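Local coordinates for ancylostoma secreted protein 2 (Necator americanus, PDB 4NUI) that is a secreted hookworm vaccine candidate of unknown function whose CAP domain binds cobalt, and also zinc or copper, in an equatorial groove, at residues Lys129-Asn134 with Arg144-Tyr149; His148-Val153 with Lys186-Lys191. All blocks are in the same frame, centred on the assembly; numbering follows the deposited sequence.

How the contacts relate
Contact 1 uses the approach to helix 147-152 and its first turn, contact 2 its middle and exit. Their centres lie about 9 Å apart, and H148 and Y149 belong to both. H148, with H88, binds the cobalt ion. Loop 129-134 meets mainly the turn before this helix, whereas loop 186-191 packs farther along it; neither supplies a metal ligand. Y149 has a hand in both contacts, touching V131 in contact 1 and reaching Y189 through a water in contact 2. The loops also meet directly: Q133 O and K191 NZ lie 2.8 Å apart, a probable hydrogen bond that links 129-134 to 186-191.

Contact 1: Lys129-Asn134 with Arg144-Tyr149; sequences KGVGQN and RGVGHY. With CO (cobalt (II) ion), chain B.
R144 grips the backbone of K129 and G130 with both terminal nitrogens of its guanidinium. NH2 donates to K129 O at 2.6 Å in a bent bond (N-H...O 140°), and NH1 donates to G130 O at 2.8 Å in a nearly straight one (174°). Both oxygens lie in the guanidinium plane, at its edge, but the nitrogens approach from above the carbonyl planes instead of along a lone pair. A bend at chi3 (56°) turns the guanidinium edge toward the two carbonyls. K129 returns the grip: its chain is extended beyond CG and carries NZ to G145 O (2.9 Å), slightly tilted from the carbonyl plane, while CD lies alongside the same oxygen. G130 and G145 both have positive phi; G130 directly follows helix 125-129, and G145 precedes V146, the N-cap of helix 147-152.

The apolar part lies beside these bonds. V146 CG1 touches K129 CB at 3.7 Å and also rests against G130 O, and its CG2 faces V131 CG2 at 4.2 Å. The same V131 methyl reaches CD2 and CE2 of Y149, each at 3.8 Å, coming at the ring obliquely.

On the metal side, H148 NE2 binds the cobalt ion at a long 2.6 Å; three waters and H88 are further ligands. E125 accepts a hydrogen bond from H148 ND1 and another from the backbone N of Y149, as a second-shell residue that would orient the imidazole.

The chemistry is reciprocal: R144 is bonded to two carbonyls of 129-134 and K129 NZ to one of 144-149. The carbonyls of K129 and G130 gain donors from R144, so the turn 144-146, just before the helix that carries H148, is tied to the chain leaving helix 125-129.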
ATOM      1  N   LYS A 129      14.931   5.634   2.209  1.00 10.97           N
ATOM      2  CA  LYS A 129      15.493   6.040   0.925  1.00 11.33           C
ATOM      3  C   LYS A 129      15.201   7.504   0.600  1.00 12.13           C
ATOM      4  O   LYS A 129      15.994   8.171  -0.059  1.00 13.75           O
ATOM      5  CB  LYS A 129      14.988   5.132  -0.193  1.00 11.21           C
ATOM      6  CG  LYS A 129      15.302   3.664   0.041  1.00 13.06           C
ATOM      7  CD  LYS A 129      14.982   2.835  -1.177  1.00 18.19           C
ATOM      8  CE  LYS A 129      15.267   1.368  -0.918  1.00 19.08           C
ATOM      9  NZ  LYS A 129      15.024   0.551  -2.130  1.00 23.68           N
ATOM     10  N   GLY A 130      14.062   7.999   1.075  1.00 11.46           N
ATOM     11  CA  GLY A 130      13.649   9.364   0.806  1.00 10.85           C
ATOM     12  C   GLY A 130      12.861   9.482  -0.485  1.00 11.73           C
ATOM     13  O   GLY A 130      13.042   8.692  -1.409  1.00 10.59           O
ATOM     14  N   VAL A 131      11.964  10.462  -0.540  1.00  7.57           N
ATOM     15  CA  VAL A 131      11.191  10.737  -1.742  1.00 10.14           C
ATOM     16  C   VAL A 131      11.374  12.197  -2.140  1.00  8.73           C
ATOM     17  O   VAL A 131      11.740  12.489  -3.272  1.00  8.70           O
ATOM     18  CB  VAL A 131       9.682  10.399  -1.560  1.00  8.15           C
ATOM     19  CG1 VAL A 131       8.849  10.976  -2.697  1.00  7.64           C
ATOM     20  CG2 VAL A 131       9.481   8.890  -1.471  1.00  6.83           C
ATOM     21  N   GLY A 132      11.144  13.113  -1.204  1.00 10.17           N
ATOM     22  CA  GLY A 132      11.288  14.531  -1.485  1.00  9.57           C
ATOM     23  C   GLY A 132       9.970  15.232  -1.768  1.00  9.07           C
ATOM     24  O   GLY A 132       8.904  14.618  -1.733  1.00  8.76           O
ATOM     25  N   GLN A 133      10.036  16.527  -2.065  1.00  8.86           N
ATOM     26  CA  GLN A 133       8.821  17.336  -2.168  1.00  9.57           C
ATOM     27  C   GLN A 133       8.211  17.343  -3.561  1.00  7.01           C
ATOM     28  O   GLN A 133       7.074  17.780  -3.740  1.00  9.67           O
ATOM     29  CB  GLN A 133       9.080  18.770  -1.691  1.00  9.76           C
ATOM     30  CG  GLN A 133       9.715  18.849  -0.303  1.00 10.78           C
ATOM     31  CD  GLN A 133       8.781  18.412   0.809  1.00 16.99           C
ATOM     32  OE1 GLN A 133       7.647  18.893   0.908  1.00 14.71           O
ATOM     33  NE2 GLN A 133       9.253  17.494   1.658  1.00 16.52           N
ATOM     34  N   ASN A 134       8.960  16.861  -4.549  1.00  6.97           N
ATOM     35  CA  ASN A 134       8.411  16.698  -5.891  1.00  6.98           C
ATOM     36  C   ASN A 134       7.773  15.318  -6.005  1.00  7.54           C
ATOM     37  O   ASN A 134       8.472  14.308  -5.958  1.00  8.07           O
ATOM     38  CB  ASN A 134       9.503  16.881  -6.953  1.00  7.59           C
ATOM     39  CG  ASN A 134       8.960  16.824  -8.369  1.00  9.62           C
ATOM     40  OD1 ASN A 134       7.791  16.499  -8.592  1.00 10.12           O
ATOM     41  ND2 ASN A 134       9.811  17.149  -9.341  1.00 13.62           N
ATOM     42  N   ARG A 144      14.380   4.803  -8.095  1.00  9.73           N
ATOM     43  CA  ARG A 144      15.064   4.915  -6.810  1.00 11.24           C
ATOM     44  C   ARG A 144      14.616   3.871  -5.794  1.00 11.65           C
ATOM     45  O   ARG A 144      15.107   3.852  -4.667  1.00 17.70           O
ATOM     46  CB  ARG A 144      14.929   6.326  -6.233  1.00 12.56           C
ATOM     47  CG  ARG A 144      15.698   7.368  -7.012  1.00 11.75           C
ATOM     48  CD  ARG A 144      15.764   8.693  -6.265  1.00 12.34           C
ATOM     49  NE  ARG A 144      16.349   8.498  -4.949  1.00 15.97           N
ATOM     50  CZ  ARG A 144      15.655   8.508  -3.818  1.00 15.64           C
ATOM     51  NH1 ARG A 144      14.350   8.744  -3.843  1.00 14.30           N
ATOM     52  NH2 ARG A 144      16.272   8.303  -2.664  1.00 24.49           N
ATOM     53  N   GLY A 145      13.697   3.003  -6.203  1.00 11.69           N
ATOM     54  CA  GLY A 145      13.274   1.881  -5.386  1.00 11.97           C
ATOM     55  C   GLY A 145      12.390   2.273  -4.220  1.00 14.44           C
ATOM     56  O   GLY A 145      12.524   1.743  -3.110  1.00 15.44           O
ATOM     57  N   VAL A 146      11.475   3.203  -4.466  1.00 10.29           N
ATOM     58  CA  VAL A 146      10.526   3.613  -3.436  1.00  8.10           C
ATOM     59  C   VAL A 146       9.104   3.301  -3.878  1.00  7.78           C
ATOM     60  O   VAL A 146       8.143   3.857  -3.345  1.00  7.33           O
ATOM     61  CB  VAL A 146      10.654   5.109  -3.086  1.00  8.33           C
ATOM     62  CG1 VAL A 146      11.988   5.379  -2.425  1.00  9.18           C
ATOM     63  CG2 VAL A 146      10.481   5.978  -4.314  1.00  7.42           C
ATOM     64  N   GLY A 147       8.989   2.382  -4.832  1.00  7.60           N
ATOM     65  CA  GLY A 147       7.715   2.030  -5.435  1.00  7.76           C
ATOM     66  C   GLY A 147       6.719   1.297  -4.561  1.00  7.17           C
ATOM     67  O   GLY A 147       5.527   1.274  -4.877  1.00  6.27           O
ATOM     68  N   HIS A 148       7.179   0.683  -3.474  1.00  5.18           N
ATOM     69  CA  HIS A 148       6.233   0.062  -2.559  1.00  5.39           C
ATOM     70  C   HIS A 148       5.565   1.147  -1.718  1.00  4.52           C
ATOM     71  O   HIS A 148       4.339   1.154  -1.558  1.00  5.00           O
ATOM     72  CB  HIS A 148       6.909  -0.999  -1.685  1.00  6.16           C
ATOM     73  CG  HIS A 148       7.619  -2.059  -2.468  1.00 10.79           C
ATOM     74  ND1 HIS A 148       8.986  -2.055  -2.650  1.00 16.59           N
ATOM     75  CD2 HIS A 148       7.155  -3.150  -3.118  1.00 15.51           C
ATOM     76  CE1 HIS A 148       9.334  -3.102  -3.379  1.00 19.68           C
ATOM     77  NE2 HIS A 148       8.242  -3.785  -3.671  1.00 14.60           N
ATOM     78  N   TYR A 149       6.366   2.090  -1.223  1.00  5.04           N
ATOM     79  CA  TYR A 149       5.820   3.248  -0.533  1.00  5.84           C
ATOM     80  C   TYR A 149       4.865   4.046  -1.415  1.00  4.98           C
ATOM     81  O   TYR A 149       3.748   4.350  -1.004  1.00  4.87           O
ATOM     82  CB  TYR A 149       6.920   4.179  -0.027  1.00  4.46           C
ATOM     83  CG  TYR A 149       6.382   5.534   0.353  1.00  5.04           C
ATOM     84  CD1 TYR A 149       5.690   5.713   1.545  1.00  5.39           C
ATOM     85  CD2 TYR A 149       6.539   6.634  -0.490  1.00  5.29           C
ATOM     86  CE1 TYR A 149       5.178   6.951   1.899  1.00  6.32           C
ATOM     87  CE2 TYR A 149       6.034   7.875  -0.142  1.00  4.54           C
ATOM     88  CZ  TYR A 149       5.352   8.023   1.053  1.00  4.54           C
ATOM     89  OH  TYR A 149       4.838   9.242   1.412  1.00  5.01           O
TER
HETATM   90 CO    CO B 300       8.526  -3.966  -6.226  1.00 25.90          CO
HETATM   91  O   HOH W   1       9.880  -5.443  -5.180  1.00 24.95           O
HETATM   92  O   HOH W   2       9.667  -3.658  -8.257  1.00 28.47           O
HETATM   93  O   HOH W   3       7.093  -2.211  -7.177  1.00 24.25           O

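Contact 2: His148-Val153 with Lys186-Lys191. With CO (cobalt (II) ion), chain B.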
ATOM      1  N   HIS A 148       7.179   0.683  -3.474  1.00  5.18           N
ATOM      2  CA  HIS A 148       6.233   0.062  -2.559  1.00  5.39           C
ATOM      3  C   HIS A 148       5.565   1.147  -1.718  1.00  4.52           C
ATOM      4  O   HIS A 148       4.339   1.154  -1.558  1.00  5.00           O
ATOM      5  CB  HIS A 148       6.909  -0.999  -1.685  1.00  6.16           C
ATOM      6  CG  HIS A 148       7.619  -2.059  -2.468  1.00 10.79           C
ATOM      7  ND1 HIS A 148       8.986  -2.055  -2.650  1.00 16.59           N
ATOM      8  CD2 HIS A 148       7.155  -3.150  -3.118  1.00 15.51           C
ATOM      9  CE1 HIS A 148       9.334  -3.102  -3.379  1.00 19.68           C
ATOM     10  NE2 HIS A 148       8.242  -3.785  -3.671  1.00 14.60           N
ATOM     11  N   TYR A 149       6.366   2.090  -1.223  1.00  5.04           N
ATOM     12  CA  TYR A 149       5.820   3.248  -0.533  1.00  5.84           C
ATOM     13  C   TYR A 149       4.865   4.046  -1.415  1.00  4.98           C
ATOM     14  O   TYR A 149       3.748   4.350  -1.004  1.00  4.87           O
ATOM     15  CB  TYR A 149       6.920   4.179  -0.027  1.00  4.46           C
ATOM     16  CG  TYR A 149       6.382   5.534   0.353  1.00  5.04           C
ATOM     17  CD1 TYR A 149       5.690   5.713   1.545  1.00  5.39           C
ATOM     18  CD2 TYR A 149       6.539   6.634  -0.490  1.00  5.29           C
ATOM     19  CE1 TYR A 149       5.178   6.951   1.899  1.00  6.32           C
ATOM     20  CE2 TYR A 149       6.034   7.875  -0.142  1.00  4.54           C
ATOM     21  CZ  TYR A 149       5.352   8.023   1.053  1.00  4.54           C
ATOM     22  OH  TYR A 149       4.838   9.242   1.412  1.00  5.01           O
ATOM     23  N   THR A 150       5.299   4.398  -2.618  1.00  5.22           N
ATOM     24  CA  THR A 150       4.476   5.267  -3.462  1.00  4.37           C
ATOM     25  C   THR A 150       3.138   4.615  -3.810  1.00  4.94           C
ATOM     26  O   THR A 150       2.121   5.297  -3.923  1.00  4.89           O
ATOM     27  CB  THR A 150       5.216   5.759  -4.746  1.00  3.85           C
ATOM     28  OG1 THR A 150       5.581   4.642  -5.559  1.00  6.75           O
ATOM     29  CG2 THR A 150       6.465   6.557  -4.383  1.00  5.97           C
ATOM     30  N   GLN A 151       3.122   3.293  -3.945  1.00  4.87           N
ATOM     31  CA  GLN A 151       1.855   2.603  -4.158  1.00  4.90           C
ATOM     32  C   GLN A 151       0.967   2.621  -2.900  1.00  5.52           C
ATOM     33  O   GLN A 151      -0.250   2.783  -3.014  1.00  4.47           O
ATOM     34  CB  GLN A 151       2.078   1.173  -4.673  1.00  5.36           C
ATOM     35  CG  GLN A 151       0.795   0.360  -4.812  1.00  5.00           C
ATOM     36  CD  GLN A 151      -0.180   0.947  -5.828  1.00  6.12           C
ATOM     37  OE1 GLN A 151      -1.033   1.777  -5.494  1.00  7.98           O
ATOM     38  NE2 GLN A 151      -0.070   0.509  -7.062  1.00  3.54           N
ATOM     39  N   MET A 152       1.554   2.461  -1.711  1.00  5.51           N
ATOM     40  CA  MET A 152       0.756   2.519  -0.483  1.00  4.82           C
ATOM     41  C   MET A 152       0.067   3.863  -0.316  1.00  4.75           C
ATOM     42  O   MET A 152      -1.039   3.914   0.209  1.00  5.56           O
ATOM     43  CB  MET A 152       1.583   2.257   0.778  1.00  3.94           C
ATOM     44  CG  MET A 152       2.154   0.886   0.894  1.00  6.64           C
ATOM     45  SD  MET A 152       2.873   0.580   2.518  1.00  7.31           S
ATOM     46  CE  MET A 152       1.441   0.676   3.572  1.00  6.91           C
ATOM     47  N   VAL A 153       0.716   4.949  -0.742  1.00  4.23           N
ATOM     48  CA  VAL A 153       0.152   6.286  -0.508  1.00  3.66           C
ATOM     49  C   VAL A 153      -0.365   6.962  -1.788  1.00  4.71           C
ATOM     50  O   VAL A 153      -0.588   8.171  -1.827  1.00  6.03           O
ATOM     51  CB  VAL A 153       1.117   7.219   0.291  1.00  5.35           C
ATOM     52  CG1 VAL A 153       1.477   6.583   1.632  1.00  5.91           C
ATOM     53  CG2 VAL A 153       2.393   7.544  -0.516  1.00  5.23           C
ATOM     54  N   LYS A 186       2.621  10.840 -13.433  1.00 10.11           N
ATOM     55  CA  LYS A 186       1.497  11.284 -12.610  1.00 10.86           C
ATOM     56  C   LYS A 186       1.975  11.610 -11.198  1.00  7.64           C
ATOM     57  O   LYS A 186       2.994  11.084 -10.761  1.00  7.28           O
ATOM     58  CB  LYS A 186       0.431  10.185 -12.535  1.00 14.16           C
ATOM     59  CG  LYS A 186      -0.230   9.864 -13.855  1.00 12.52           C
ATOM     60  CD  LYS A 186      -0.834  11.132 -14.461  1.00 22.49           C
ATOM     61  CE  LYS A 186      -1.593  10.836 -15.741  1.00 27.93           C
ATOM     62  NZ  LYS A 186      -2.689   9.863 -15.492  1.00 39.46           N
ATOM     63  N   ASP A 187       1.239  12.454 -10.477  1.00  9.04           N
ATOM     64  CA  ASP A 187       1.605  12.774  -9.098  1.00  8.11           C
ATOM     65  C   ASP A 187       1.163  11.655  -8.172  1.00  8.15           C
ATOM     66  O   ASP A 187       0.084  11.091  -8.352  1.00  8.40           O
ATOM     67  CB  ASP A 187       0.952  14.081  -8.633  1.00  9.02           C
ATOM     68  CG  ASP A 187       1.559  15.311  -9.277  1.00 12.37           C
ATOM     69  OD1 ASP A 187       2.581  15.193  -9.981  1.00 12.46           O
ATOM     70  OD2 ASP A 187       1.016  16.409  -9.052  1.00 12.74           O
ATOM     71  N   ILE A 188       1.994  11.340  -7.183  1.00  7.04           N
ATOM     72  CA  ILE A 188       1.645  10.331  -6.186  1.00  5.24           C
ATOM     73  C   ILE A 188       0.370  10.765  -5.452  1.00  5.28           C
ATOM     74  O   ILE A 188      -0.560   9.983  -5.274  1.00  5.56           O
ATOM     75  CB  ILE A 188       2.780  10.145  -5.177  1.00  5.93           C
ATOM     76  CG1 ILE A 188       4.052   9.670  -5.874  1.00  5.97           C
ATOM     77  CG2 ILE A 188       2.377   9.156  -4.075  1.00  7.41           C
ATOM     78  CD1 ILE A 188       5.286   9.920  -5.061  1.00  4.24           C
ATOM     79  N   TYR A 189       0.344  12.026  -5.044  1.00  5.59           N
ATOM     80  CA  TYR A 189      -0.852  12.653  -4.504  1.00  5.56           C
ATOM     81  C   TYR A 189      -0.769  14.170  -4.679  1.00  5.83           C
ATOM     82  O   TYR A 189       0.313  14.719  -4.894  1.00  5.94           O
ATOM     83  CB  TYR A 189      -1.081  12.282  -3.029  1.00  5.47           C
ATOM     84  CG  TYR A 189       0.045  12.595  -2.065  1.00  4.15           C
ATOM     85  CD1 TYR A 189       0.185  13.859  -1.502  1.00  4.82           C
ATOM     86  CD2 TYR A 189       0.954  11.613  -1.693  1.00  5.11           C
ATOM     87  CE1 TYR A 189       1.206  14.131  -0.598  1.00  4.40           C
ATOM     88  CE2 TYR A 189       1.974  11.877  -0.799  1.00  4.46           C
ATOM     89  CZ  TYR A 189       2.104  13.135  -0.258  1.00  4.93           C
ATOM     90  OH  TYR A 189       3.130  13.377   0.631  1.00  4.62           O
ATOM     91  N   GLU A 190      -1.917  14.833  -4.609  1.00  6.04           N
ATOM     92  CA  GLU A 190      -1.981  16.290  -4.728  1.00  7.47           C
ATOM     93  C   GLU A 190      -1.559  16.951  -3.417  1.00  5.94           C
ATOM     94  O   GLU A 190      -2.022  16.559  -2.344  1.00  6.11           O
ATOM     95  CB  GLU A 190      -3.402  16.723  -5.100  1.00  6.95           C
ATOM     96  CG  GLU A 190      -3.541  18.224  -5.307  1.00  8.67           C
ATOM     97  CD  GLU A 190      -4.956  18.650  -5.677  1.00 12.46           C
ATOM     98  OE1 GLU A 190      -5.723  17.819  -6.205  1.00 14.75           O
ATOM     99  OE2 GLU A 190      -5.295  19.826  -5.440  1.00 15.79           O
ATOM    100  N   LYS A 191      -0.666  17.934  -3.496  1.00  5.37           N
ATOM    101  CA  LYS A 191      -0.186  18.606  -2.292  1.00  7.12           C
ATOM    102  C   LYS A 191      -1.162  19.676  -1.840  1.00  8.50           C
ATOM    103  O   LYS A 191      -1.752  20.366  -2.660  1.00 11.10           O
ATOM    104  CB  LYS A 191       1.198  19.221  -2.529  1.00  9.06           C
ATOM    105  CG  LYS A 191       2.277  18.173  -2.728  1.00  7.50           C
ATOM    106  CD  LYS A 191       3.512  18.726  -3.422  1.00 11.08           C
ATOM    107  CE  LYS A 191       4.271  19.678  -2.527  1.00 13.61           C
ATOM    108  NZ  LYS A 191       5.530  20.094  -3.213  1.00 11.50           N
TER
HETATM  109 CO    CO B 300       8.526  -3.966  -6.226  1.00 25.90          CO
HETATM  110  O   HOH W   4       5.428  11.378  -0.173  1.00  6.05           O
HETATM  111  O   HOH W   1       9.880  -5.443  -5.180  1.00 24.95           O
HETATM  112  O   HOH W   2       9.667  -3.658  -8.257  1.00 28.47           O
HETATM  113  O   HOH W   3       7.093  -2.211  -7.177  1.00 24.25           O
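The GHYTQMV run of the CRISP-family signature forms helix 147-152 and, with V153, the first residue beyond it, and the loop 186-191 packs on Y149, T150 and V153. I188 makes most of the apolar contact. Its CD1 meets T150 CG2 at 3.6 Å, the two side chains crossing at about a right angle, and its CG2 lies 3.9 Å from V153 CG2. With CG1 anti to the carbonyl carbon (chi1 -61°) and CG2 anti to the backbone N, the two branches of I188 divide between T150 and V153. T150 OG1 has its polar partner in N182.

V153 CG2 also sits 3.4 Å above the Y149 ring plane, offset toward its rim. V153 O approaches Y189 CD2 at 3.8 Å. The two tyrosines are joined by a water, 2.7 Å from Y149 OH and in the plane of that ring; it donates to Y189 OH at 3.2 Å, a hydroxyl also bonded to P59 O.

Around this buried contact, V45 of helix 28-46 touches both tyrosines. Backbone hydrogen bonds tie I188, in the loop between strands 171-178 and 207-208, to Q155 just past helix 147-152 and to L135 in the loop after helix 125-129.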